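Local structure of 11R-lipoxygenase (Gersemia fruticosa, 3VF1) at residues 138-143 against 414-419; 526-531 against 551-556. The protein probably adds, as a calcium-regulated non-heme iron dioxygenase, molecular oxygen to polyunsaturated fatty acids at carbon 11 with R stereochemistry. One frame throughout, in Å; residues are numbered along the deposited sequence.

Contact 1. Residues 138-143 against 414-419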
loop_
_atom_site.group_PDB
_atom_site.type_symbol
_atom_site.label_atom_id
_atom_site.label_comp_id
_atom_site.label_asym_id
_atom_site.label_seq_id
_atom_site.Cartn_x
_atom_site.Cartn_y
_atom_site.Cartn_z
ATOM N N ALA A 138 -23.833 0.919 13.998
ATOM C CA ALA A 138 -22.685 0.168 14.498
ATOM C C ALA A 138 -22.845 -0.074 15.995
ATOM O O ALA A 138 -23.239 0.826 16.737
ATOM C CB ALA A 138 -21.390 0.914 14.211
ATOM N N ILE A 139 -22.532 -1.289 16.434
ATOM C CA ILE A 139 -22.800 -1.696 17.809
ATOM C C ILE A 139 -21.645 -2.492 18.408
ATOM O O ILE A 139 -21.269 -3.543 17.891
ATOM C CB ILE A 139 -24.075 -2.558 17.883
ATOM C CG1 ILE A 139 -25.267 -1.795 17.304
ATOM C CG2 ILE A 139 -24.355 -2.976 19.320
ATOM C CD1 ILE A 139 -26.501 -2.645 17.112
ATOM N N LEU A 140 -21.091 -1.985 19.505
ATOM C CA LEU A 140 -20.053 -2.698 20.240
ATOM C C LEU A 140 -20.660 -3.886 20.977
ATOM O O LEU A 140 -21.836 -3.858 21.339
ATOM C CB LEU A 140 -19.380 -1.758 21.241
ATOM C CG LEU A 140 -18.639 -0.565 20.639
ATOM C CD1 LEU A 140 -18.240 0.426 21.721
ATOM C CD2 LEU A 140 -17.418 -1.043 19.875
ATOM N N PRO A 141 -19.861 -4.938 21.206
ATOM C CA PRO A 141 -20.368 -6.113 21.922
ATOM C C PRO A 141 -20.719 -5.787 23.370
ATOM O O PRO A 141 -21.658 -6.358 23.923
ATOM C CB PRO A 141 -19.196 -7.096 21.860
ATOM C CG PRO A 141 -17.991 -6.241 21.695
ATOM C CD PRO A 141 -18.432 -5.069 20.873
ATOM N N ASN A 142 -19.969 -4.868 23.970
ATOM C CA ASN A 142 -20.223 -4.448 25.344
ATOM C C ASN A 142 -21.150 -3.236 25.409
ATOM O O ASN A 142 -21.151 -2.497 26.393
ATOM C CB ASN A 142 -18.905 -4.131 26.056
ATOM C CG ASN A 142 -18.112 -3.042 25.359
ATOM O OD1 ASN A 142 -18.186 -2.886 24.142
ATOM N ND2 ASN A 142 -17.347 -2.282 26.131
ATOM N N SER A 143 -21.938 -3.035 24.358
ATOM C CA SER A 143 -22.869 -1.915 24.309
ATOM C C SER A 143 -24.179 -2.279 24.995
ATOM O O SER A 143 -24.333 -3.383 25.512
ATOM C CB SER A 143 -23.139 -1.515 22.857
ATOM O OG SER A 143 -24.116 -0.492 22.781
ATOM N N VAL A 414 -20.840 -5.623 12.185
ATOM C CA VAL A 414 -21.615 -4.621 12.914
ATOM C C VAL A 414 -20.707 -3.761 13.797
ATOM O O VAL A 414 -21.133 -2.744 14.340
ATOM C CB VAL A 414 -22.714 -5.283 13.782
ATOM C CG1 VAL A 414 -22.100 -6.007 14.975
ATOM C CG2 VAL A 414 -23.731 -4.247 14.244
ATOM N N HIS A 415 -19.451 -4.174 13.926
ATOM C CA HIS A 415 -18.479 -3.459 14.745
ATOM C C HIS A 415 -17.991 -2.199 14.022
ATOM O O HIS A 415 -17.695 -2.242 12.827
ATOM C CB HIS A 415 -17.297 -4.379 15.049
ATOM C CG HIS A 415 -16.449 -3.924 16.196
ATOM N ND1 HIS A 415 -15.835 -2.691 16.227
ATOM C CD2 HIS A 415 -16.102 -4.545 17.348
ATOM C CE1 HIS A 415 -15.153 -2.568 17.350
ATOM N NE2 HIS A 415 -15.296 -3.679 18.049
ATOM N N PRO A 416 -17.909 -1.068 14.743
ATOM C CA PRO A 416 -17.515 0.211 14.132
ATOM C C PRO A 416 -16.113 0.205 13.517
ATOM O O PRO A 416 -15.899 0.844 12.491
ATOM C CB PRO A 416 -17.580 1.198 15.305
ATOM C CG PRO A 416 -17.520 0.355 16.533
ATOM C CD PRO A 416 -18.222 -0.913 16.173
ATOM N N VAL A 417 -15.176 -0.500 14.144
ATOM C CA VAL A 417 -13.811 -0.590 13.636
ATOM C C VAL A 417 -13.755 -1.377 12.329
ATOM O O VAL A 417 -12.977 -1.045 11.435
ATOM C CB VAL A 417 -12.869 -1.239 14.667
ATOM C CG1 VAL A 417 -11.513 -1.542 14.045
ATOM C CG2 VAL A 417 -12.715 -0.336 15.878
ATOM N N TRP A 418 -14.576 -2.417 12.220
ATOM C CA TRP A 418 -14.672 -3.168 10.973
ATOM C C TRP A 418 -15.109 -2.248 9.841
ATOM O O TRP A 418 -14.576 -2.308 8.733
ATOM C CB TRP A 418 -15.665 -4.324 11.101
ATOM C CG TRP A 418 -16.120 -4.840 9.770
ATOM C CD1 TRP A 418 -17.154 -4.361 9.018
ATOM C CD2 TRP A 418 -15.551 -5.922 9.026
ATOM N NE1 TRP A 418 -17.267 -5.081 7.854
ATOM C CE2 TRP A 418 -16.294 -6.045 7.834
ATOM C CE3 TRP A 418 -14.486 -6.799 9.250
ATOM C CZ2 TRP A 418 -16.008 -7.012 6.873
ATOM C CZ3 TRP A 418 -14.204 -7.757 8.293
ATOM C CH2 TRP A 418 -14.962 -7.856 7.121
ATOM N N LYS A 419 -16.091 -1.398 10.125
ATOM C CA LYS A 419 -16.602 -0.454 9.139
ATOM C C LYS A 419 -15.536 0.575 8.788
ATOM O O LYS A 419 -15.411 0.989 7.636
ATOM C CB LYS A 419 -17.840 0.263 9.679
ATOM C CG LYS A 419 -19.027 -0.645 9.954
ATOM C CD LYS A 419 -20.196 0.151 10.510
ATOM C CE LYS A 419 -21.397 -0.733 10.804
ATOM N NZ LYS A 419 -21.997 -1.310 9.569
#

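Contact 2. Residues 526-531 against 551-556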
loop_
_atom_site.group_PDB
_atom_site.type_symbol
_atom_site.label_atom_id
_atom_site.label_comp_id
_atom_site.label_asym_id
_atom_site.label_seq_id
_atom_site.Cartn_x
_atom_site.Cartn_y
_atom_site.Cartn_z
ATOM N N GLU A 526 -14.157 -8.006 21.466
ATOM C CA GLU A 526 -13.928 -8.255 20.046
ATOM C C GLU A 526 -12.686 -7.545 19.501
ATOM O O GLU A 526 -11.959 -8.107 18.684
ATOM C CB GLU A 526 -15.172 -7.880 19.236
ATOM C CG GLU A 526 -16.323 -8.854 19.435
ATOM C CD GLU A 526 -17.605 -8.412 18.758
ATOM O OE1 GLU A 526 -17.666 -7.263 18.272
ATOM O OE2 GLU A 526 -18.558 -9.219 18.713
ATOM N N ILE A 527 -12.440 -6.318 19.950
ATOM C CA ILE A 527 -11.242 -5.598 19.532
ATOM C C ILE A 527 -10.019 -6.204 20.208
ATOM O O ILE A 527 -8.911 -6.154 19.671
ATOM C CB ILE A 527 -11.318 -4.091 19.867
ATOM C CG1 ILE A 527 -10.347 -3.296 18.990
ATOM C CG2 ILE A 527 -11.018 -3.846 21.338
ATOM C CD1 ILE A 527 -10.720 -3.271 17.520
ATOM N N GLN A 528 -10.226 -6.781 21.388
ATOM C CA GLN A 528 -9.146 -7.425 22.125
ATOM C C GLN A 528 -8.736 -8.724 21.439
ATOM O O GLN A 528 -7.564 -9.099 21.454
ATOM C CB GLN A 528 -9.572 -7.697 23.569
ATOM C CG GLN A 528 -9.992 -6.449 24.330
ATOM C CD GLN A 528 -8.872 -5.436 24.468
ATOM O OE1 GLN A 528 -7.696 -5.778 24.374
ATOM N NE2 GLN A 528 -9.237 -4.179 24.689
ATOM N N ASP A 529 -9.704 -9.410 20.839
ATOM C CA ASP A 529 -9.416 -10.599 20.046
ATOM C C ASP A 529 -8.639 -10.190 18.802
ATOM O O ASP A 529 -7.692 -10.862 18.395
ATOM C CB ASP A 529 -10.712 -11.306 19.636
ATOM C CG ASP A 529 -11.460 -11.890 20.819
ATOM O OD1 ASP A 529 -10.808 -12.217 21.834
ATOM O OD2 ASP A 529 -12.699 -12.026 20.733
ATOM N N TRP A 530 -9.054 -9.076 18.210
ATOM C CA TRP A 530 -8.418 -8.548 17.012
ATOM C C TRP A 530 -6.936 -8.276 17.242
ATOM O O TRP A 530 -6.082 -8.801 16.527
ATOM C CB TRP A 530 -9.126 -7.264 16.575
ATOM C CG TRP A 530 -8.604 -6.689 15.298
ATOM C CD1 TRP A 530 -8.691 -7.244 14.057
ATOM C CD2 TRP A 530 -7.922 -5.440 15.132
ATOM N NE1 TRP A 530 -8.105 -6.422 13.128
ATOM C CE2 TRP A 530 -7.625 -5.306 13.764
ATOM C CE3 TRP A 530 -7.535 -4.421 16.009
ATOM C CZ2 TRP A 530 -6.957 -4.198 13.249
ATOM C CZ3 TRP A 530 -6.872 -3.320 15.496
ATOM C CH2 TRP A 530 -6.589 -3.218 14.129
ATOM N N ILE A 531 -6.626 -7.460 18.247
ATOM C CA ILE A 531 -5.245 -7.057 18.494
ATOM C C ILE A 531 -4.406 -8.213 19.032
ATOM O O ILE A 531 -3.198 -8.265 18.805
ATOM C CB ILE A 531 -5.162 -5.861 19.470
ATOM C CG1 ILE A 531 -3.752 -5.265 19.469
ATOM C CG2 ILE A 531 -5.557 -6.283 20.880
ATOM C CD1 ILE A 531 -3.314 -4.711 18.126
ATOM N N PRO A 551 0.711 -4.104 20.471
ATOM C CA PRO A 551 0.145 -4.277 21.814
ATOM C C PRO A 551 -0.452 -5.664 22.037
ATOM O O PRO A 551 -0.996 -6.262 21.107
ATOM C CB PRO A 551 -0.959 -3.216 21.870
ATOM C CG PRO A 551 -0.581 -2.209 20.845
ATOM C CD PRO A 551 0.095 -2.975 19.754
ATOM N N LYS A 552 -0.345 -6.167 23.263
ATOM C CA LYS A 552 -0.998 -7.415 23.638
ATOM C C LYS A 552 -2.485 -7.159 23.847
ATOM O O LYS A 552 -3.310 -8.061 23.710
ATOM C CB LYS A 552 -0.384 -7.975 24.921
ATOM C CG LYS A 552 1.093 -8.312 24.811
ATOM C CD LYS A 552 1.648 -8.864 26.121
ATOM C CE LYS A 552 1.452 -7.889 27.275
ATOM N NZ LYS A 552 0.214 -8.162 28.066
ATOM N N SER A 553 -2.816 -5.915 24.181
ATOM C CA SER A 553 -4.199 -5.506 24.373
ATOM C C SER A 553 -4.302 -3.988 24.289
ATOM O O SER A 553 -3.306 -3.283 24.451
ATOM C CB SER A 553 -4.715 -5.987 25.730
ATOM O OG SER A 553 -3.973 -5.415 26.795
ATOM N N PHE A 554 -5.507 -3.489 24.033
ATOM C CA PHE A 554 -5.756 -2.055 24.031
ATOM C C PHE A 554 -6.304 -1.635 25.390
ATOM O O PHE A 554 -7.396 -2.045 25.779
ATOM C CB PHE A 554 -6.747 -1.686 22.924
ATOM C CG PHE A 554 -6.164 -1.755 21.540
ATOM C CD1 PHE A 554 -4.956 -1.141 21.249
ATOM C CD2 PHE A 554 -6.822 -2.438 20.530
ATOM C CE1 PHE A 554 -4.419 -1.202 19.977
ATOM C CE2 PHE A 554 -6.287 -2.504 19.255
ATOM C CZ PHE A 554 -5.085 -1.886 18.980
ATOM N N GLU A 555 -5.540 -0.815 26.108
ATOM C CA GLU A 555 -5.904 -0.421 27.465
ATOM C C GLU A 555 -6.591 0.942 27.511
ATOM O O GLU A 555 -7.211 1.295 28.514
ATOM C CB GLU A 555 -4.666 -0.412 28.364
ATOM C CG GLU A 555 -3.960 -1.755 28.446
ATOM C CD GLU A 555 -4.868 -2.858 28.956
ATOM O OE1 GLU A 555 -5.466 -2.684 30.038
ATOM O OE2 GLU A 555 -4.989 -3.897 28.273
ATOM N N ASN A 556 -6.478 1.707 26.432
ATOM C CA ASN A 556 -7.126 3.013 26.356
ATOM C C ASN A 556 -7.477 3.386 24.922
ATOM O O ASN A 556 -7.131 2.668 23.984
ATOM C CB ASN A 556 -6.236 4.089 26.984
ATOM C CG ASN A 556 -4.854 4.138 26.364
ATOM O OD1 ASN A 556 -4.640 4.799 25.348
ATOM N ND2 ASN A 556 -3.905 3.440 26.978
HETATM O O HOH W 1 -5.867 -8.813 24.132
#

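Contact 1. Residues 138-143 against 414-419
Ile139 N gives its hydrogen to Val414 O, 2.9 Å away, and this one backbone bond ties the loop following strand 130-134, in the beta sandwich of the PLAT domain, to the N-terminus of helix 416-425 in the lipoxygenase part of the fold. The N-H...O angle is 164°, while the donor lies tilted 26° from the carbonyl plane. Ala138 CA approaches the same oxygen through a CA-H...O contact of 3.3 Å, so Val414 O meets two neighbouring residues of the linker. Around this polar point the packing is apolar. Ala138 CB touches both Pro416 CB and the CD-CE methylenes of Lys419, whose CE lies 3.8 Å from Ala138 CB. Val414 CG2 packs against Ile139 CB. Leu140 reaches the helix with one branch: CD2 sits 3.6 Å from Pro416 CG and also makes an off-centre CH-pi contact with the His415 imidazole.

A second shell sets these groups in place. His415 is the N-cap of helix 416-425, and its chi1 of -162° swings the ring back so that ND1 can accept from Val417 N in the ring plane. NE2 is hydrogen-bonded to Asp524 OD2, so both ring nitrogens are engaged and the rotation of the imidazole is fixed. Lys419 runs extended as far as a bend at chi4, and NZ reaches Leu649 O. On the linker side, Asp652 OD2 accepts from Ala138 N, Arg154 of helix 148-164 donates to Ile139 O, and Tyr514 packs on Ala138, Leu140 and Pro416. A type I turn from Leu140 to Ser143 then reverses the chain, closed by Ser143 N to Leu140 O at 3.1 Å.

Contact 2. Residues 526-531 against 551-556
Ile527 opens the contact from helix 525-538, laying CG1 at the edge of the Phe554 ring, 3.9 Å from Phe554 CD2. The two side chains cross at about a right angle.

One residue on, Gln528 makes the polar link between the helix and the loop that leads into helix 557-579. Bent at chi2 (-62°), its side chain turns the amide onto the Phe554 backbone and pairs with it in both directions. OE1 accepts from Phe554 N at 3.2 Å, on a lone pair in the carbonyl plane. NE2 donates to Phe554 O at 3.0 Å, again on a lone pair in the carbonyl plane, with the oxygen near the plane of the Gln528 amide. NE2 has a further partner in Val521 O of helix 518-522, so three bonds fix how the amide is turned. A water bridges the backbones beside it, donating to Gln528 O and to Lys552 O.

Trp530 brings the CE3-CZ3 side of its indole up to Phe554, where CZ3 and Phe554 CE2 meet edge to edge at 3.9 Å. Ile531 covers a face of the phenyl ring instead: CG1 stands 3.6 Å above the plane, offset toward the rim, in a CH-pi contact. With CG1 anti to the backbone N, chi1 -167°, that branch extends over Phe554 and on to Pro551 O, while CG2 packs on Ser553 CA, 3.8 Å away. Leu560 of helix 557-579 touches both Ile527 and Phe554.

Phe554 is therefore held twice, its backbone N and O both gripped by one amide and its ring lodged among Ile527, Trp530 and Ile531; the paired amide satisfies both backbone polar groups of a buried residue in a loop without regular structure.

How the contacts relate
Both contacts lie away from the iron site, on the same side of the chain's centre, with their own centres about 14 Å apart. Contact 1 is the more fully buried and joins parts of the chain far apart in sequence; contact 2 is local, partly buried, and braces the loop between helices 525-538 and 557-579 against the first of them. They meet through helix 525-538: Glu526 OE1 lies 3.3 Å from His415 CD2 and also packs on Pro141, while Ile527 touches Val417. Glu526 OE2 forms a salt bridge with Arg154, which also bonds to the linker in contact 1. Contact 1 relies on a main-chain bond amid aliphatic packing, contact 2 on a side-chain amide and an aromatic ring.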